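Local coordinates for protein putative peptidase M23 (Pseudomonas aeruginosa PAO1, PDB 2HSI) that binds a zinc ion and is probably a metalloendopeptidase of the M23 family, though its function has not been established, at residues 53-58 and 78-83; 61-66 and 71-76; 86-91 and 95-100; 202-207 and 212-217; 264-269 and 274-279. One frame throughout, in Å; residues are numbered along the deposited sequence. Where two conformers were deposited one is given.

Interaction 1 (53-58 and 78-83); sequences AFYQGK and LSTKPG
The tight type I' turn from Tyr55 to Lys58 faces the loop of residues 78-83 at a distance, the nearest CA atoms, those of Gln56 and Thr80, lying 10.7 Å apart. This turn is the bend of a β-hairpin, linking strands 52-55 and 58-64 in the antiparallel sheet of the N-terminal M23 domain, and it is closed by Tyr55 N to Lys58 O at 2.9 Å and by Lys58 N to Tyr55 O. The backbones are too far apart to bond; side chains and a water span the distance. Tyr55 and Thr80 approach from opposite directions, and the phenol oxygen OH of Tyr55 rests against the methyl CG2 of Thr80 at 3.8 Å. CG2 gets there by standing anti to the backbone N of Thr80, while OG1 lies beside that N and bonds to the carbonyl of Pro77. Tyr55 OH has its own hydrogen-bond partner in Gln85. Gln56 CG sits 3.7 Å above the centre of the Tyr55 ring, and from there the extended side chain carries its amide to the more exposed side of the contact. There one water joins the two segments, accepting from Gln56 NE2 at 2.8 Å and donating to Thr80 OG1 at 2.7 Å.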
# COMPACT_ATOMS: atom_id res chain seq x y z
N ALA A 53 -7.38 15.51 0.27
CA ALA A 53 -6.47 15.70 -0.87
C ALA A 53 -6.73 14.62 -1.90
O ALA A 53 -7.16 13.53 -1.56
CB ALA A 53 -5.03 15.67 -0.41
N PHE A 54 -6.47 14.94 -3.17
CA PHE A 54 -6.74 14.06 -4.30
C PHE A 54 -5.59 14.15 -5.29
O PHE A 54 -5.12 15.25 -5.59
CB PHE A 54 -8.05 14.46 -5.02
CG PHE A 54 -9.29 14.24 -4.20
CD1 PHE A 54 -9.99 13.05 -4.30
CD2 PHE A 54 -9.75 15.23 -3.32
CE1 PHE A 54 -11.14 12.84 -3.55
CE2 PHE A 54 -10.88 15.02 -2.56
CZ PHE A 54 -11.58 13.83 -2.68
N TYR A 55 -5.13 12.99 -5.76
CA TYR A 55 -4.12 12.91 -6.82
C TYR A 55 -4.62 12.05 -7.96
O TYR A 55 -4.96 10.88 -7.75
CB TYR A 55 -2.81 12.35 -6.26
CG TYR A 55 -1.70 12.16 -7.28
CD1 TYR A 55 -1.25 13.24 -8.07
CD2 TYR A 55 -1.07 10.92 -7.44
CE1 TYR A 55 -0.22 13.07 -9.00
CE2 TYR A 55 -0.05 10.75 -8.35
CZ TYR A 55 0.37 11.82 -9.13
OH TYR A 55 1.39 11.64 -10.03
N GLN A 56 -4.68 12.64 -9.15
CA GLN A 56 -5.26 12.00 -10.35
C GLN A 56 -6.71 11.53 -10.11
O GLN A 56 -7.13 10.50 -10.63
CB GLN A 56 -4.35 10.86 -10.87
CG GLN A 56 -2.88 11.29 -11.06
CD GLN A 56 -1.92 10.13 -11.36
OE1 GLN A 56 -1.99 9.06 -10.76
NE2 GLN A 56 -0.98 10.38 -12.27
N GLY A 57 -7.45 12.29 -9.31
CA GLY A 57 -8.85 11.98 -8.99
C GLY A 57 -9.08 10.98 -7.86
O GLY A 57 -10.22 10.69 -7.51
N LYS A 58 -8.00 10.45 -7.30
CA LYS A 58 -8.06 9.43 -6.25
C LYS A 58 -7.75 10.07 -4.89
O LYS A 58 -6.78 10.81 -4.79
CB LYS A 58 -7.02 8.34 -6.51
CG LYS A 58 -7.05 7.71 -7.93
CD LYS A 58 -7.90 6.45 -7.96
CE LYS A 58 -8.03 5.86 -9.38
NZ LYS A 58 -6.78 5.25 -9.90
N LEU A 78 3.96 3.62 -11.11
CA LEU A 78 5.19 3.32 -11.84
C LEU A 78 5.18 3.86 -13.29
O LEU A 78 6.22 4.19 -13.84
CB LEU A 78 5.48 1.81 -11.81
CG LEU A 78 6.90 1.33 -12.16
CD1 LEU A 78 7.94 1.76 -11.12
CD2 LEU A 78 6.92 -0.18 -12.35
N SER A 79 3.99 3.99 -13.86
CA SER A 79 3.83 4.54 -15.21
C SER A 79 3.90 6.09 -15.30
O SER A 79 3.88 6.65 -16.40
CB SER A 79 2.53 4.03 -15.84
OG SER A 79 1.39 4.52 -15.14
N THR A 80 3.99 6.76 -14.15
CA THR A 80 4.05 8.23 -14.12
C THR A 80 5.32 8.77 -14.75
O THR A 80 6.43 8.39 -14.36
CB THR A 80 3.95 8.78 -12.68
OG1 THR A 80 2.85 8.17 -12.01
CG2 THR A 80 3.77 10.29 -12.67
N LYS A 81 5.16 9.66 -15.72
CA LYS A 81 6.28 10.33 -16.34
C LYS A 81 6.83 11.38 -15.37
O LYS A 81 6.06 12.15 -14.78
CB LYS A 81 5.88 10.96 -17.69
CG LYS A 81 6.02 10.03 -18.91
CD LYS A 81 4.87 9.02 -19.03
CE LYS A 81 5.32 7.73 -19.70
NZ LYS A 81 4.37 6.61 -19.44
N PRO A 82 8.16 11.39 -15.18
CA PRO A 82 8.78 12.43 -14.36
C PRO A 82 8.39 13.84 -14.82
O PRO A 82 8.18 14.08 -16.01
CB PRO A 82 10.28 12.16 -14.54
CG PRO A 82 10.34 10.68 -14.84
CD PRO A 82 9.15 10.43 -15.70
N GLY A 83 8.24 14.74 -13.85
CA GLY A 83 7.80 16.10 -14.13
C GLY A 83 6.96 16.66 -12.99
O GLY A 83 6.77 15.99 -11.96
O HOH W 1 0.58 8.40 -13.51

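Interaction 2 (61-66 and 71-76); sequences LVVREE and IAVVGI
Ile71 N donates to Val63 O at 2.8 Å, the shortest of the three backbone hydrogen bonds between the strands, and at 174° it is nearly straight. Val63 N returns a bond to Ile71 O at 3.0 Å, which makes Val63 and Ile71 a hydrogen-bonded antiparallel pair. Val62 and Ala72 follow as a non-hydrogen-bonded pair. Beyond them Val73 N reaches Leu61 O at 3.0 Å, and a water accepts from Leu61 N and donates to Val73 O, extending the link between the two backbones.

Leu61, Val63, Ile71 and Val73 share one face of the sheet. Ile71 does most of the touching: its CG1 stands between the backbone N and the carbonyl carbon (chi1 49°), which turns the branch toward strand 61-64. CG1 lies 3.9 Å from Val63 CG2, and CD1 continues to Glu65 CB at 3.8 Å, the two side chains meeting at about a right angle. Glu65 sends its extended chain onward, its carboxylate held by a salt bridge to Arg69 and a hydrogen bond to Ser25. Leu61 and Val73 lie side by side, pointing the same way, with Leu61 CD2 4.0 Å from Val73 CB. On the other face are Val62 and Ala72; Val62 packs on Ala53 of the adjoining strand. Ile71 and Val73 also touch strand 39-43, which flanks strand 70-75 on its far side. The arrangement is that of a β-hairpin, strands 58-64 and 70-75, within the antiparallel sheet of the N-terminal M23 domain.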
# COMPACT_ATOMS: atom_id res chain seq x y z
N LEU A 61 -3.96 9.81 1.37
CA LEU A 61 -3.65 9.81 2.82
C LEU A 61 -3.16 11.17 3.32
O LEU A 61 -2.18 11.73 2.81
CB LEU A 61 -2.61 8.73 3.13
CG LEU A 61 -1.94 8.66 4.52
CD1 LEU A 61 -2.98 8.43 5.58
CD2 LEU A 61 -0.88 7.57 4.56
N VAL A 62 -3.86 11.68 4.32
CA VAL A 62 -3.56 12.99 4.92
C VAL A 62 -3.33 12.81 6.42
O VAL A 62 -4.17 12.26 7.13
CB VAL A 62 -4.70 14.01 4.64
CG1 VAL A 62 -4.47 15.31 5.41
CG2 VAL A 62 -4.85 14.30 3.14
N VAL A 63 -2.17 13.25 6.90
CA VAL A 63 -1.80 13.11 8.31
C VAL A 63 -1.13 14.40 8.78
O VAL A 63 -0.60 15.16 7.98
CB VAL A 63 -0.84 11.90 8.58
CG1 VAL A 63 -1.48 10.57 8.19
CG2 VAL A 63 0.51 12.06 7.86
N ARG A 64 -1.17 14.66 10.09
CA ARG A 64 -0.33 15.70 10.67
C ARG A 64 1.12 15.20 10.76
O ARG A 64 1.35 14.06 11.16
CB ARG A 64 -0.83 16.13 12.05
CG ARG A 64 -2.05 17.04 12.02
CD ARG A 64 -2.29 17.63 13.42
NE ARG A 64 -3.56 18.34 13.53
CZ ARG A 64 -3.74 19.62 13.18
NH1 ARG A 64 -2.73 20.34 12.68
NH2 ARG A 64 -4.93 20.18 13.32
N GLU A 65 2.07 16.04 10.37
CA GLU A 65 3.48 15.70 10.51
C GLU A 65 3.90 15.90 11.96
O GLU A 65 4.06 17.04 12.41
CB GLU A 65 4.35 16.57 9.59
CG GLU A 65 5.80 16.13 9.60
CD GLU A 65 6.67 16.95 8.68
OE1 GLU A 65 6.52 18.19 8.64
OE2 GLU A 65 7.52 16.36 8.00
N GLU A 66 4.05 14.79 12.67
CA GLU A 66 4.31 14.78 14.13
C GLU A 66 3.39 15.72 14.92
O GLU A 66 3.84 16.41 15.83
CB GLU A 66 5.78 15.11 14.42
CG GLU A 66 6.76 14.11 13.83
CD GLU A 66 8.19 14.60 13.86
OE1 GLU A 66 8.42 15.84 13.79
OE2 GLU A 66 9.10 13.75 13.93
N ILE A 71 0.09 17.08 6.00
CA ILE A 71 0.84 16.65 4.83
C ILE A 71 0.06 15.55 4.12
O ILE A 71 -0.70 14.81 4.76
CB ILE A 71 2.28 16.16 5.20
CG1 ILE A 71 2.24 15.16 6.36
CG2 ILE A 71 3.21 17.34 5.53
CD1 ILE A 71 3.52 14.36 6.58
N ALA A 72 0.20 15.47 2.80
CA ALA A 72 -0.27 14.30 2.05
C ALA A 72 0.89 13.34 1.81
O ALA A 72 2.03 13.77 1.56
CB ALA A 72 -0.90 14.72 0.73
N VAL A 73 0.62 12.04 1.90
CA VAL A 73 1.61 11.01 1.63
C VAL A 73 1.09 10.29 0.40
O VAL A 73 0.11 9.53 0.48
CB VAL A 73 1.79 10.04 2.85
CG1 VAL A 73 2.76 8.91 2.53
CG2 VAL A 73 2.29 10.81 4.07
N VAL A 74 1.71 10.59 -0.74
CA VAL A 74 1.11 10.36 -2.06
C VAL A 74 1.84 9.23 -2.78
O VAL A 74 3.06 9.29 -2.94
CB VAL A 74 1.18 11.64 -2.97
CG1 VAL A 74 0.41 11.45 -4.28
CG2 VAL A 74 0.66 12.88 -2.24
N GLY A 75 1.09 8.21 -3.20
CA GLY A 75 1.66 7.12 -3.99
C GLY A 75 1.76 7.53 -5.45
O GLY A 75 0.80 8.04 -6.02
N ILE A 76 2.93 7.31 -6.05
CA ILE A 76 3.18 7.66 -7.46
C ILE A 76 3.21 6.40 -8.32
O ILE A 76 4.11 5.57 -8.16
CB ILE A 76 4.51 8.44 -7.64
CG1 ILE A 76 4.65 9.57 -6.60
CG2 ILE A 76 4.64 8.97 -9.07
CD1 ILE A 76 3.56 10.63 -6.63
O HOH W 2 -2.19 8.34 -0.44

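Interaction 3 (86-91 and 95-100); sequences KLEVRA and NHEERF
Val89 packs against His96 on the tighter face of a β-hairpin, strands 83-90 and 96-102, at one margin of the antiparallel sheet of the N-terminal M23 domain. Val89 N to His96 O, at 2.7 Å, is the shortest of the four backbone hydrogen bonds that pair Leu87 with Glu98 and Val89 with His96. His96 has its CG between the backbone N and the carbonyl carbon (chi1 47°), which swings the imidazole across so that Val89 CB lies over one face, 3.8 Å from the ring centroid, in a CH-pi contact. The ring is held at both nitrogens: ND1 donates to the anti lone pair of Glu98 OE2 at 2.7 Å, and NE2 bonds to Glu46. Glu98 CG lies 3.8 Å from Val89 CG2, and the bend at chi2 turns the carboxylate to His96 ND1. Farther along, Leu87 CB meets the edge of the Phe100 ring, and both side chains touch Val42 of strand 39-43.

The opposite face is looser and largely exposed. Lys86 and Arg99 run side by side, with Lys86 CE over one face of the guanidinium, 3.8 Å from Arg99 NH2. Their charged ends remain near each other, and Glu97 probably tempers the positive charge, although its OE1 does not touch Lys86 NZ directly. A water joins them instead, accepting from Lys86 NZ at 2.9 Å and donating to Glu97 OE1 at 2.8 Å.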
# COMPACT_ATOMS: atom_id res chain seq x y z
N LYS A 86 0.21 17.74 -9.76
CA LYS A 86 -0.74 18.58 -9.04
C LYS A 86 -1.51 17.73 -8.03
O LYS A 86 -1.90 16.61 -8.33
CB LYS A 86 -1.74 19.24 -10.01
CG LYS A 86 -1.12 20.20 -11.01
CD LYS A 86 -2.11 20.64 -12.08
CE LYS A 86 -1.42 21.48 -13.15
NZ LYS A 86 -2.39 21.93 -14.19
N LEU A 87 -1.70 18.26 -6.83
CA LEU A 87 -2.56 17.67 -5.82
C LEU A 87 -3.72 18.63 -5.59
O LEU A 87 -3.49 19.82 -5.38
CB LEU A 87 -1.75 17.46 -4.55
CG LEU A 87 -2.24 16.62 -3.38
CD1 LEU A 87 -2.38 15.13 -3.75
CD2 LEU A 87 -1.22 16.77 -2.29
N GLU A 88 -4.95 18.13 -5.67
CA GLU A 88 -6.12 18.93 -5.34
C GLU A 88 -6.37 18.85 -3.83
O GLU A 88 -6.50 17.76 -3.27
CB GLU A 88 -7.35 18.44 -6.10
CG GLU A 88 -7.25 18.57 -7.61
CD GLU A 88 -8.49 18.05 -8.32
OE1 GLU A 88 -8.72 16.82 -8.28
OE2 GLU A 88 -9.23 18.87 -8.90
N VAL A 89 -6.41 20.01 -3.16
CA VAL A 89 -6.65 20.04 -1.72
C VAL A 89 -8.02 20.66 -1.49
O VAL A 89 -8.36 21.69 -2.08
CB VAL A 89 -5.55 20.84 -0.96
CG1 VAL A 89 -5.70 20.69 0.56
CG2 VAL A 89 -4.16 20.40 -1.39
N ARG A 90 -8.80 20.01 -0.63
CA ARG A 90 -10.12 20.50 -0.26
C ARG A 90 -10.20 20.81 1.22
O ARG A 90 -9.97 19.94 2.07
CB ARG A 90 -11.21 19.50 -0.66
CG ARG A 90 -11.16 19.10 -2.10
CD ARG A 90 -12.45 18.49 -2.55
NE ARG A 90 -12.36 18.16 -3.96
CZ ARG A 90 -13.03 17.19 -4.58
NH1 ARG A 90 -13.88 16.40 -3.93
NH2 ARG A 90 -12.82 17.01 -5.88
N ALA A 91 -10.54 22.06 1.53
CA ALA A 91 -10.68 22.50 2.91
C ALA A 91 -11.88 23.46 3.00
O ALA A 91 -12.22 24.13 2.03
CB ALA A 91 -9.40 23.18 3.37
N ASN A 95 -10.76 25.56 -1.46
CA ASN A 95 -9.96 24.58 -2.16
C ASN A 95 -8.75 25.22 -2.82
O ASN A 95 -8.78 26.41 -3.14
CB ASN A 95 -10.81 23.85 -3.22
CG ASN A 95 -11.96 23.10 -2.61
OD1 ASN A 95 -12.01 22.91 -1.39
ND2 ASN A 95 -12.90 22.66 -3.45
N HIS A 96 -7.70 24.43 -3.00
CA HIS A 96 -6.47 24.91 -3.63
C HIS A 96 -5.68 23.74 -4.18
O HIS A 96 -5.89 22.61 -3.77
CB HIS A 96 -5.62 25.72 -2.64
CG HIS A 96 -5.43 25.07 -1.30
ND1 HIS A 96 -4.24 24.50 -0.92
CD2 HIS A 96 -6.26 24.95 -0.24
CE1 HIS A 96 -4.35 24.04 0.31
NE2 HIS A 96 -5.57 24.30 0.75
N GLU A 97 -4.79 24.02 -5.12
CA GLU A 97 -3.94 22.99 -5.69
C GLU A 97 -2.53 23.18 -5.20
O GLU A 97 -2.06 24.31 -5.06
CB GLU A 97 -3.92 23.06 -7.21
CG GLU A 97 -5.16 22.56 -7.88
CD GLU A 97 -4.98 22.41 -9.37
OE1 GLU A 97 -3.98 22.94 -9.91
OE2 GLU A 97 -5.84 21.76 -10.00
N GLU A 98 -1.86 22.07 -4.93
CA GLU A 98 -0.47 22.12 -4.50
C GLU A 98 0.38 21.28 -5.42
O GLU A 98 0.11 20.10 -5.63
CB GLU A 98 -0.33 21.65 -3.05
CG GLU A 98 -1.10 22.50 -2.02
CD GLU A 98 -0.78 24.00 -2.05
OE1 GLU A 98 0.40 24.40 -2.21
OE2 GLU A 98 -1.71 24.79 -1.88
N ARG A 99 1.40 21.90 -6.00
CA ARG A 99 2.28 21.20 -6.91
C ARG A 99 3.43 20.49 -6.21
O ARG A 99 3.90 20.91 -5.16
CB ARG A 99 2.80 22.13 -8.01
CG ARG A 99 1.72 22.52 -8.97
CD ARG A 99 2.27 23.11 -10.24
NE ARG A 99 1.23 23.79 -10.99
CZ ARG A 99 1.36 24.22 -12.24
NH1 ARG A 99 2.50 24.04 -12.89
NH2 ARG A 99 0.35 24.82 -12.85
N PHE A 100 3.86 19.39 -6.82
CA PHE A 100 5.04 18.69 -6.37
C PHE A 100 5.74 18.13 -7.61
O PHE A 100 5.23 18.25 -8.71
CB PHE A 100 4.71 17.62 -5.32
CG PHE A 100 3.84 16.49 -5.82
CD1 PHE A 100 4.40 15.28 -6.20
CD2 PHE A 100 2.45 16.61 -5.85
CE1 PHE A 100 3.60 14.22 -6.63
CE2 PHE A 100 1.64 15.56 -6.29
CZ PHE A 100 2.22 14.36 -6.67
O HOH W 3 -3.77 23.88 -12.57

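Interaction 4 (202-207 and 212-217); sequences ILIGDY and KTVFVD
Leu203 and Phe215 form the apolar centre of this β-hairpin, strands 199-207 and 213-219 in the main sheet of the M23 peptidase domain. Leu203 CD2 sits over a face of the Phe215 ring, 4.1 Å from its centroid, in a CH-pi contact. Leu203 chi1 (-172°) sets CG beside the carbonyl carbon, and chi2 settles which methyl faces the ring. Helix 127-141 packs on Phe215 through Gln137, Ala140 and the Tyr141 ring. Ile202 CG1 touches Phe215 CB, and Ile202 CG2 packs on Asp217 CB at 3.6 Å.

Phe215 N bonds to Leu203 O at 2.9 Å, but Phe215 O takes Ile202 N, and Leu203 N is buried without a partner, consistent with a classic β-bulge at Ile202 and Leu203 opposite Phe215. Tyr207 crosses Thr213 at about a right angle, one ring face against Gly205 CA and its hydroxyl bonded to Glu136. Thr213 OG1 bonds to Gly211 O, and this side chain lies about 12 Å from the bound zinc ion. At the polar edge, Lys212 NZ reaches Asp206 OD2 in one of the two conformers of Asp206, a doubtful salt bridge. Beside it Gly205 and Thr213 exchange backbone bonds, Thr213 N to Gly205 O being 2.9 Å.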
# COMPACT_ATOMS: atom_id res chain seq x y z
N ILE A 202 -9.94 -6.35 4.50
CA ILE A 202 -11.01 -5.89 3.61
C ILE A 202 -11.22 -6.80 2.40
O ILE A 202 -12.18 -6.62 1.64
CB ILE A 202 -10.80 -4.43 3.14
CG1 ILE A 202 -9.45 -4.26 2.43
CG2 ILE A 202 -10.96 -3.48 4.34
CD1 ILE A 202 -9.33 -3.01 1.53
N LEU A 203 -10.34 -7.79 2.23
CA LEU A 203 -10.49 -8.77 1.14
C LEU A 203 -9.70 -10.06 1.38
O LEU A 203 -8.55 -10.03 1.79
CB LEU A 203 -10.11 -8.16 -0.23
CG LEU A 203 -10.38 -8.98 -1.50
CD1 LEU A 203 -11.82 -9.44 -1.58
CD2 LEU A 203 -10.01 -8.23 -2.76
N ILE A 204 -10.37 -11.18 1.15
CA ILE A 204 -9.77 -12.51 1.20
C ILE A 204 -10.24 -13.21 -0.06
O ILE A 204 -11.42 -13.21 -0.38
CB ILE A 204 -10.19 -13.29 2.47
CG1 ILE A 204 -9.51 -12.71 3.71
CG2 ILE A 204 -9.84 -14.79 2.35
CD1 ILE A 204 -10.03 -13.30 5.03
N GLY A 205 -9.31 -13.77 -0.81
CA GLY A 205 -9.68 -14.52 -2.00
C GLY A 205 -8.78 -15.71 -2.21
O GLY A 205 -7.73 -15.84 -1.58
N ASP A 206 -9.22 -16.60 -3.09
CA ASP A 206 -8.39 -17.68 -3.58
C ASP A 206 -8.47 -17.56 -5.09
O ASP A 206 -9.40 -18.06 -5.73
CB ASP A 206 -8.86 -19.05 -3.09
CG ASP A 206 -7.76 -20.11 -3.15
OD1 ASP A 206 -6.87 -20.04 -4.02
OD2 ASP A 206 -7.78 -21.04 -2.31
N TYR A 207 -7.48 -16.86 -5.64
CA TYR A 207 -7.55 -16.40 -7.01
C TYR A 207 -6.72 -17.24 -7.96
O TYR A 207 -5.77 -17.90 -7.54
CB TYR A 207 -7.09 -14.94 -7.08
CG TYR A 207 -7.92 -13.99 -6.24
CD1 TYR A 207 -9.31 -14.09 -6.20
CD2 TYR A 207 -7.32 -12.99 -5.49
CE1 TYR A 207 -10.09 -13.22 -5.45
CE2 TYR A 207 -8.08 -12.12 -4.73
CZ TYR A 207 -9.45 -12.23 -4.71
OH TYR A 207 -10.20 -11.36 -3.95
N LYS A 212 -4.04 -17.70 -2.63
CA LYS A 212 -4.65 -17.20 -1.39
C LYS A 212 -4.13 -15.79 -1.12
O LYS A 212 -2.93 -15.57 -0.97
CB LYS A 212 -4.41 -18.12 -0.19
CG LYS A 212 -4.98 -19.54 -0.37
CD LYS A 212 -4.99 -20.29 0.94
CE LYS A 212 -5.07 -21.79 0.70
NZ LYS A 212 -6.19 -22.18 -0.20
N THR A 213 -5.06 -14.85 -1.10
CA THR A 213 -4.73 -13.43 -1.12
C THR A 213 -5.46 -12.76 0.01
O THR A 213 -6.62 -13.06 0.24
CB THR A 213 -5.14 -12.79 -2.47
OG1 THR A 213 -4.48 -13.48 -3.54
CG2 THR A 213 -4.75 -11.29 -2.54
N VAL A 214 -4.76 -11.87 0.72
CA VAL A 214 -5.37 -11.09 1.79
C VAL A 214 -4.99 -9.60 1.66
O VAL A 214 -3.84 -9.27 1.42
CB VAL A 214 -5.02 -11.68 3.21
CG1 VAL A 214 -3.50 -11.78 3.46
CG2 VAL A 214 -5.72 -10.88 4.32
N PHE A 215 -5.99 -8.73 1.78
CA PHE A 215 -5.79 -7.28 1.77
C PHE A 215 -6.06 -6.72 3.17
O PHE A 215 -7.12 -6.99 3.75
CB PHE A 215 -6.78 -6.59 0.83
CG PHE A 215 -6.48 -6.74 -0.64
CD1 PHE A 215 -6.23 -5.61 -1.41
CD2 PHE A 215 -6.54 -7.97 -1.27
CE1 PHE A 215 -6.01 -5.72 -2.78
CE2 PHE A 215 -6.30 -8.08 -2.63
CZ PHE A 215 -6.04 -6.96 -3.38
N VAL A 216 -5.13 -5.92 3.68
CA VAL A 216 -5.26 -5.23 4.96
C VAL A 216 -5.27 -3.70 4.77
O VAL A 216 -4.31 -3.10 4.26
CB VAL A 216 -4.12 -5.61 5.94
CG1 VAL A 216 -4.27 -4.87 7.27
CG2 VAL A 216 -4.09 -7.11 6.19
N ASP A 217 -6.38 -3.09 5.18
CA ASP A 217 -6.56 -1.65 5.05
C ASP A 217 -5.99 -0.93 6.28
O ASP A 217 -6.59 -0.97 7.35
CB ASP A 217 -8.05 -1.34 4.81
CG ASP A 217 -8.37 0.15 4.77
OD1 ASP A 217 -7.47 0.95 4.48
OD2 ASP A 217 -9.54 0.51 5.02

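Interaction 5 (264-269 and 274-279); sequences VSLNDA and AIFIGA
Phe276 points its CB from the short helix 273-277 toward strand 260-266, and its ring packs against Val264 and Leu266. CG is anti to the carbonyl carbon (chi1 -61°), which directs the ring toward the strand, the two aliphatic side chains coming from the opposite direction. Past CB and CG, Phe276 CD2 lies 4.1 Å from Val264 CG1. Phe276 CE2 lies 3.7 Å from Val264 CG1, and Phe276 CZ at the tip touches Leu266 CD1 at 3.6 Å. The two groups use the ring differently: Leu266 CD1 lies in the ring plane at its edge, whereas Val264 CG1 makes an off-centre CH-pi contact, 4.2 Å from the centroid and 30° off the ring normal. Phe222 meets the Phe276 ring as well, and Val39 of the N-terminal domain's sheet packs on both Phe276 and Leu266. The contact is buried and purely apolar. Gly278, the first residue after this weakly bonded helix, has a positive phi and leads the chain out of it; Ala279 N bonds back to Ala274 O at 2.7 Å, and a weak bond joins Gly278 N to Ile275 O. This helix end is a Schellman motif, set beside a strand of the M23 peptidase domain.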
# COMPACT_ATOMS: atom_id res chain seq x y z
N VAL A 264 2.25 -2.83 -1.53
CA VAL A 264 1.80 -1.67 -0.76
C VAL A 264 1.17 -0.68 -1.72
O VAL A 264 1.76 -0.35 -2.75
CB VAL A 264 2.94 -0.98 0.03
CG1 VAL A 264 2.47 0.36 0.64
CG2 VAL A 264 3.46 -1.88 1.14
N SER A 265 -0.04 -0.23 -1.39
CA SER A 265 -0.76 0.72 -2.21
C SER A 265 -1.05 1.99 -1.42
O SER A 265 -1.28 1.95 -0.21
CB SER A 265 -2.04 0.08 -2.74
OG SER A 265 -2.71 0.88 -3.70
N LEU A 266 -1.03 3.11 -2.13
CA LEU A 266 -1.45 4.42 -1.61
C LEU A 266 -2.20 5.08 -2.75
O LEU A 266 -1.72 5.09 -3.88
CB LEU A 266 -0.24 5.29 -1.25
CG LEU A 266 0.50 5.10 0.08
CD1 LEU A 266 1.86 5.77 -0.02
CD2 LEU A 266 -0.30 5.69 1.23
N ASN A 267 -3.37 5.64 -2.44
CA ASN A 267 -4.25 6.28 -3.43
C ASN A 267 -4.38 5.51 -4.75
O ASN A 267 -4.26 6.08 -5.83
CB ASN A 267 -3.89 7.77 -3.69
CG ASN A 267 -2.41 8.00 -3.99
OD1 ASN A 267 -1.63 8.26 -3.08
ND2 ASN A 267 -2.03 7.87 -5.26
N ASP A 268 -4.61 4.19 -4.63
CA ASP A 268 -4.71 3.28 -5.78
C ASP A 268 -3.47 3.29 -6.69
O ASP A 268 -3.58 3.19 -7.93
CB ASP A 268 -6.00 3.53 -6.57
CG ASP A 268 -6.35 2.38 -7.53
OD1 ASP A 268 -5.98 1.22 -7.26
OD2 ASP A 268 -7.00 2.67 -8.56
N ALA A 269 -2.30 3.42 -6.08
CA ALA A 269 -1.03 3.31 -6.77
C ALA A 269 -0.14 2.33 -6.02
O ALA A 269 0.17 2.56 -4.84
CB ALA A 269 -0.36 4.67 -6.89
N ALA A 274 9.79 -1.31 -0.07
CA ALA A 274 11.11 -1.07 0.54
C ALA A 274 11.27 0.34 1.13
O ALA A 274 11.98 0.52 2.10
CB ALA A 274 12.24 -1.36 -0.46
N ILE A 275 10.57 1.32 0.55
CA ILE A 275 10.55 2.70 1.06
C ILE A 275 10.08 2.73 2.53
O ILE A 275 10.69 3.37 3.38
CB ILE A 275 9.64 3.60 0.17
CG1 ILE A 275 10.24 3.73 -1.24
CG2 ILE A 275 9.38 5.00 0.80
CD1 ILE A 275 9.31 4.37 -2.25
N PHE A 276 9.02 1.97 2.81
CA PHE A 276 8.37 1.95 4.11
C PHE A 276 9.13 1.19 5.19
O PHE A 276 8.91 1.41 6.38
CB PHE A 276 6.95 1.38 3.96
CG PHE A 276 6.08 2.19 3.05
CD1 PHE A 276 5.31 3.23 3.56
CD2 PHE A 276 6.06 1.94 1.68
CE1 PHE A 276 4.51 4.00 2.72
CE2 PHE A 276 5.28 2.71 0.84
CZ PHE A 276 4.50 3.74 1.36
N ILE A 277 10.02 0.29 4.78
CA ILE A 277 10.82 -0.47 5.75
C ILE A 277 12.23 0.12 5.89
O ILE A 277 13.03 -0.36 6.69
CB ILE A 277 10.84 -2.01 5.42
CG1 ILE A 277 11.51 -2.29 4.07
CG2 ILE A 277 9.41 -2.60 5.49
CD1 ILE A 277 11.63 -3.77 3.72
N GLY A 278 12.51 1.16 5.11
CA GLY A 278 13.81 1.84 5.12
C GLY A 278 14.87 1.25 4.20
O GLY A 278 16.07 1.36 4.49
N ALA A 279 14.44 0.65 3.09
CA ALA A 279 15.35 -0.10 2.20
C ALA A 279 15.37 0.38 0.74
O ALA A 279 15.72 -0.39 -0.16
CB ALA A 279 15.04 -1.60 2.29

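From the N terminus, interaction 1 closes the first loop, between 53-58 and 78-83, and the hairpin of interaction 2 is nested within it. Interaction 3 follows in series as the next hairpin. All three reach one antiparallel sheet: Phe54 N of interaction 1 probably bonds to Glu88 O, and Leu87 and Phe100 of interaction 3 pack on Ala72 and Val74 of interaction 2. Interactions 4 and 5 close later and separately, both reaching the peptidase-domain sheet without touching. Residues of interaction 5 help tie the two domains together: Asp268 forms a salt bridge with Lys58, and Asn267 OD1 probably bonds to Gly75 N. Interaction 4 lies on the far side, its centre about 32 Å from that of interaction 3.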